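Local coordinates for protein alcohol dehydrogenase (Thermus sp., PDB 4CPD) that probably catalyses the NAD-dependent interconversion of alcohols and aldehydes or ketones, as a zinc-containing medium-chain alcohol dehydrogenase, at residues D41-Y45 and H46-P50; L303-A307 and S308-Q312. One frame throughout, in Å; residues are numbered along the deposited sequence.

Contact 1: residues D41-Y45 and H46-P50; sequences DLHLY and HGKIP
The carbonyl oxygen of H43 receives two backbone N-H groups where helix 39-45 ends, both weakly: K48 N lies 2.9 Å from H43 O, and I49 N lies 3.4 Å from the same H43 O. Two firmer bonds close the turn before them. H46 N reaches L42 O at 3.0 Å with an N-H...O angle of 156°, while G47 N sits 2.8 Å from L44 O, above the plane of that carbonyl. G47 has a positive phi, a conformation a glycine takes readily, and there the chain bends back over the helix end. This bend brings K48 and I49 alongside H43. The lysine chain, kinked at three successive torsions, carries NZ to the edge of the imidazole, near its plane and 3.5 Å from H43 CD2. I49 approaches the base of the same side chain, CG1 resting 3.8 Å from H43 CB, and its CB meets L44 CD1 at 4.2 Å. At the last residue of the helix, Y45 points its ring edge at the face of H46 in an offset edge-to-face pair, centroids 5.7 Å apart and planes at 66°. Y45 CG stands opposite its own backbone nitrogen (chi1 -163°), which swings the phenol beside the imidazole. H46 NE2 is hydrogen-bonded to D334 OD2 on helix 326-334. Replacing H46 by an alanine would remove this imidazole and is likely to leave D334 without that partner and the edge of Y45 without a ring face to meet. The whole is a helix C-terminus where the chain turns at a glycine of positive phi, in the GroES-like domain, on a helix that begins directly after zinc ligand C38, with H43 touching the NAD in the cofactor pocket.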
loop_
_atom_site.group_PDB
_atom_site.type_symbol
_atom_site.label_atom_id
_atom_site.label_comp_id
_atom_site.label_asym_id
_atom_site.label_seq_id
_atom_site.Cartn_x
_atom_site.Cartn_y
_atom_site.Cartn_z
ATOM N N ASP A 41 -15.813 -20.370 4.613
ATOM C CA ASP A 41 -16.720 -21.212 5.341
ATOM C C ASP A 41 -15.941 -22.329 6.013
ATOM O O ASP A 41 -16.380 -22.889 7.018
ATOM C CB ASP A 41 -17.799 -21.798 4.428
ATOM C CG ASP A 41 -18.784 -20.768 3.916
ATOM O OD1 ASP A 41 -19.101 -19.771 4.626
ATOM O OD2 ASP A 41 -19.277 -20.999 2.784
ATOM N N LEU A 42 -14.790 -22.675 5.466
ATOM C CA LEU A 42 -13.954 -23.681 6.132
ATOM C C LEU A 42 -13.373 -23.208 7.460
ATOM O O LEU A 42 -13.161 -24.034 8.327
ATOM C CB LEU A 42 -12.835 -24.154 5.219
ATOM C CG LEU A 42 -13.320 -24.911 3.986
ATOM C CD1 LEU A 42 -12.138 -25.256 3.080
ATOM C CD2 LEU A 42 -14.091 -26.165 4.407
ATOM N N HIS A 43 -13.135 -21.904 7.620
ATOM C CA HIS A 43 -12.687 -21.366 8.911
ATOM C C HIS A 43 -13.798 -21.512 9.973
ATOM O O HIS A 43 -13.523 -21.839 11.148
ATOM C CB HIS A 43 -12.209 -19.922 8.786
ATOM C CG HIS A 43 -11.157 -19.737 7.742
ATOM N ND1 HIS A 43 -11.240 -18.775 6.760
ATOM C CD2 HIS A 43 -10.015 -20.424 7.501
ATOM C CE1 HIS A 43 -10.179 -18.862 5.972
ATOM N NE2 HIS A 43 -9.425 -19.859 6.396
ATOM N N LEU A 44 -15.050 -21.306 9.567
ATOM C CA LEU A 44 -16.164 -21.640 10.441
ATOM C C LEU A 44 -16.078 -23.110 10.796
ATOM O O LEU A 44 -15.991 -23.451 11.962
ATOM C CB LEU A 44 -17.514 -21.359 9.794
ATOM C CG LEU A 44 -18.034 -19.979 10.165
ATOM C CD1 LEU A 44 -17.408 -18.961 9.254
ATOM C CD2 LEU A 44 -19.537 -19.848 10.071
ATOM N N TYR A 45 -16.079 -23.962 9.772
ATOM C CA TYR A 45 -16.144 -25.416 9.925
ATOM C C TYR A 45 -15.126 -25.897 10.959
ATOM O O TYR A 45 -15.448 -26.724 11.827
ATOM C CB TYR A 45 -15.856 -26.064 8.577
ATOM C CG TYR A 45 -16.251 -27.522 8.378
ATOM C CD1 TYR A 45 -17.581 -27.927 8.380
ATOM C CD2 TYR A 45 -15.300 -28.466 8.065
ATOM C CE1 TYR A 45 -17.935 -29.239 8.127
ATOM C CE2 TYR A 45 -15.641 -29.774 7.804
ATOM C CZ TYR A 45 -16.954 -30.154 7.844
ATOM O OH TYR A 45 -17.242 -31.474 7.587
ATOM N N HIS A 46 -13.905 -25.358 10.871
ATOM C CA HIS A 46 -12.809 -25.728 11.787
ATOM C C HIS A 46 -12.658 -24.862 13.040
ATOM O O HIS A 46 -11.553 -24.723 13.588
ATOM C CB HIS A 46 -11.480 -25.688 11.065
ATOM C CG HIS A 46 -11.379 -26.644 9.926
ATOM N ND1 HIS A 46 -10.903 -26.258 8.692
ATOM C CD2 HIS A 46 -11.666 -27.966 9.830
ATOM C CE1 HIS A 46 -10.907 -27.299 7.881
ATOM N NE2 HIS A 46 -11.368 -28.347 8.545
ATOM N N GLY A 47 -13.761 -24.267 13.467
ATOM C CA GLY A 47 -13.829 -23.506 14.714
ATOM C C GLY A 47 -12.853 -22.356 14.876
ATOM O O GLY A 47 -12.652 -21.850 15.989
ATOM N N LYS A 48 -12.259 -21.944 13.753
ATOM C CA LYS A 48 -11.342 -20.792 13.674
ATOM C C LYS A 48 -12.135 -19.484 13.863
ATOM O O LYS A 48 -11.570 -18.425 14.121
ATOM C CB LYS A 48 -10.648 -20.767 12.289
ATOM C CG LYS A 48 -9.119 -20.769 12.263
ATOM C CD LYS A 48 -8.562 -22.188 12.086
ATOM C CE LYS A 48 -7.399 -22.264 11.105
ATOM N NZ LYS A 48 -7.853 -22.079 9.694
ATOM N N ILE A 49 -13.450 -19.568 13.691
ATOM C CA ILE A 49 -14.346 -18.425 13.825
ATOM C C ILE A 49 -15.545 -18.854 14.700
ATOM O O ILE A 49 -16.113 -19.951 14.501
ATOM C CB ILE A 49 -14.873 -17.968 12.438
ATOM C CG1 ILE A 49 -13.714 -17.612 11.471
ATOM C CG2 ILE A 49 -15.858 -16.817 12.594
ATOM C CD1 ILE A 49 -13.070 -16.257 11.673
ATOM N N PRO A 50 -15.936 -18.002 15.674
ATOM C CA PRO A 50 -16.966 -18.424 16.604
ATOM C C PRO A 50 -18.376 -18.386 16.017
ATOM O O PRO A 50 -18.818 -17.353 15.481
ATOM C CB PRO A 50 -16.865 -17.400 17.745
ATOM C CG PRO A 50 -15.720 -16.510 17.431
ATOM C CD PRO A 50 -15.462 -16.643 15.980
#

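Contact 2: residues L303-A307 and S308-Q312; sequences LALLA and SGRLQ
A304 offers its carbonyl oxygen to S308 one turn on, where the backbone N-H makes a weak bond and the hydroxyl also comes close, S308 OG lying 3.2 Å from A304 O. The serine oxygen stands between its own backbone N and carbonyl carbon (chi1 70°), which folds it back over the helix end. From there S308 OG is also 3.1 Å from L305 O, and its one proton could go to either carbonyl. L305 O takes further weak bonds from S308 N and from R310 N, the latter at 3.1 Å. The R310 bond and the one from G309 to L306 return into the last turn across a glycine of positive phi, and this makes the ending of helix 295-307 a Schellman motif. The L305 side chain meets the returning chain with both methyls: its CD1 meets L311 CD1 at 3.9 Å, and its other methyl, CD2, touches R310 CB at 4.1 Å. The end of the arginine then leads away from the helix. L306 accepts the straighter bond of the motif, G309 N to L306 O at 2.9 Å with an N-H...O angle of 160°, although the donor stands well above the carbonyl plane. Its buried side chain sends CD2 within 4.0 Å of L311 CB, so L311 lies against two successive leucines while also touching E186 and V190 of helix 179-190. At A307 the regular helical pattern still holds, its N bonded to L303 O at 2.8 Å, two residues before G309 leaves helical geometry.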
loop_
_atom_site.group_PDB
_atom_site.type_symbol
_atom_site.label_atom_id
_atom_site.label_comp_id
_atom_site.label_asym_id
_atom_site.label_seq_id
_atom_site.Cartn_x
_atom_site.Cartn_y
_atom_site.Cartn_z
ATOM N N LEU A 303 -20.179 -7.456 -12.852
ATOM C CA LEU A 303 -21.399 -7.853 -13.551
ATOM C C LEU A 303 -21.377 -7.512 -15.070
ATOM O O LEU A 303 -21.734 -8.338 -15.912
ATOM C CB LEU A 303 -22.632 -7.206 -12.900
ATOM C CG LEU A 303 -22.998 -7.749 -11.520
ATOM C CD1 LEU A 303 -24.162 -7.004 -10.867
ATOM C CD2 LEU A 303 -23.335 -9.220 -11.598
ATOM N N ALA A 304 -20.980 -6.305 -15.428
ATOM C CA ALA A 304 -20.920 -5.957 -16.833
ATOM C C ALA A 304 -19.965 -6.929 -17.585
ATOM O O ALA A 304 -20.220 -7.311 -18.716
ATOM C CB ALA A 304 -20.501 -4.487 -17.005
ATOM N N LEU A 305 -18.882 -7.336 -16.943
ATOM C CA LEU A 305 -17.940 -8.232 -17.577
ATOM C C LEU A 305 -18.539 -9.647 -17.707
ATOM O O LEU A 305 -18.323 -10.353 -18.717
ATOM C CB LEU A 305 -16.612 -8.283 -16.804
ATOM C CG LEU A 305 -15.661 -7.096 -16.905
ATOM C CD1 LEU A 305 -14.565 -7.257 -15.883
ATOM C CD2 LEU A 305 -15.006 -7.006 -18.257
ATOM N N LEU A 306 -19.271 -10.063 -16.679
ATOM C CA LEU A 306 -19.876 -11.381 -16.676
ATOM C C LEU A 306 -20.953 -11.438 -17.760
ATOM O O LEU A 306 -20.987 -12.340 -18.590
ATOM C CB LEU A 306 -20.483 -11.660 -15.318
ATOM C CG LEU A 306 -19.485 -11.893 -14.191
ATOM C CD1 LEU A 306 -20.226 -11.988 -12.866
ATOM C CD2 LEU A 306 -18.709 -13.176 -14.413
ATOM N N ALA A 307 -21.796 -10.424 -17.769
ATOM C CA ALA A 307 -22.897 -10.373 -18.708
ATOM C C ALA A 307 -22.397 -10.416 -20.139
ATOM O O ALA A 307 -23.073 -10.935 -21.008
ATOM C CB ALA A 307 -23.784 -9.144 -18.474
ATOM N N SER A 308 -21.201 -9.914 -20.382
ATOM C CA SER A 308 -20.725 -9.811 -21.737
ATOM C C SER A 308 -19.849 -10.976 -22.099
ATOM O O SER A 308 -19.231 -10.971 -23.147
ATOM C CB SER A 308 -19.939 -8.520 -21.895
ATOM O OG SER A 308 -18.713 -8.586 -21.186
ATOM N N GLY A 309 -19.733 -11.947 -21.206
ATOM C CA GLY A 309 -18.961 -13.144 -21.504
ATOM C C GLY A 309 -17.463 -13.067 -21.356
ATOM O O GLY A 309 -16.791 -14.099 -21.439
ATOM N N ARG A 310 -16.925 -11.895 -21.053
ATOM C CA ARG A 310 -15.467 -11.742 -20.879
ATOM C C ARG A 310 -14.907 -12.587 -19.759
ATOM O O ARG A 310 -13.753 -12.996 -19.805
ATOM C CB ARG A 310 -15.071 -10.280 -20.647
ATOM C CG ARG A 310 -15.663 -9.305 -21.673
ATOM C CD ARG A 310 -15.075 -9.439 -23.069
ATOM N NE ARG A 310 -13.845 -8.670 -23.135
ATOM C CZ ARG A 310 -12.619 -9.182 -23.159
ATOM N NH1 ARG A 310 -12.405 -10.497 -23.174
ATOM N NH2 ARG A 310 -11.588 -8.360 -23.184
ATOM N N LEU A 311 -15.727 -12.871 -18.761
ATOM C CA LEU A 311 -15.354 -13.769 -17.673
ATOM C C LEU A 311 -16.373 -14.881 -17.483
ATOM O O LEU A 311 -17.606 -14.683 -17.542
ATOM C CB LEU A 311 -15.219 -12.965 -16.381
ATOM C CG LEU A 311 -14.080 -11.949 -16.345
ATOM C CD1 LEU A 311 -14.206 -11.029 -15.147
ATOM C CD2 LEU A 311 -12.759 -12.682 -16.318
ATOM N N GLN A 312 -15.847 -16.057 -17.191
ATOM C CA GLN A 312 -16.658 -17.263 -17.083
ATOM C C GLN A 312 -16.284 -18.040 -15.843
ATOM O O GLN A 312 -15.801 -19.157 -15.923
ATOM C CB GLN A 312 -16.453 -18.108 -18.333
ATOM C CG GLN A 312 -16.452 -17.256 -19.583
ATOM C CD GLN A 312 -16.561 -18.083 -20.831
ATOM O OE1 GLN A 312 -15.905 -19.122 -20.959
ATOM N NE2 GLN A 312 -17.391 -17.625 -21.773
#

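In the fold
From the N terminus, past strands 2-8 and 11-16, the chain runs from strand 28-37 into helix 39-45, and contact 1 closes the turn at its end, opening the loop to strand 60-68 beside helix 326-334. The chain then builds the parallel Rossmann-type sheet, ending with strand 286-290, before helix 295-307 ends in contact 2. That turn sends the chain past helix 179-190 toward strand 319-322, back in the mixed sheet. The two contacts follow in series, neither nesting nor crossing. Their centres are 32 Å apart on opposite sides of the chain's centre, contact 1 at the cofactor pocket and contact 2 beside helices 144-147, 153-163 and 179-190.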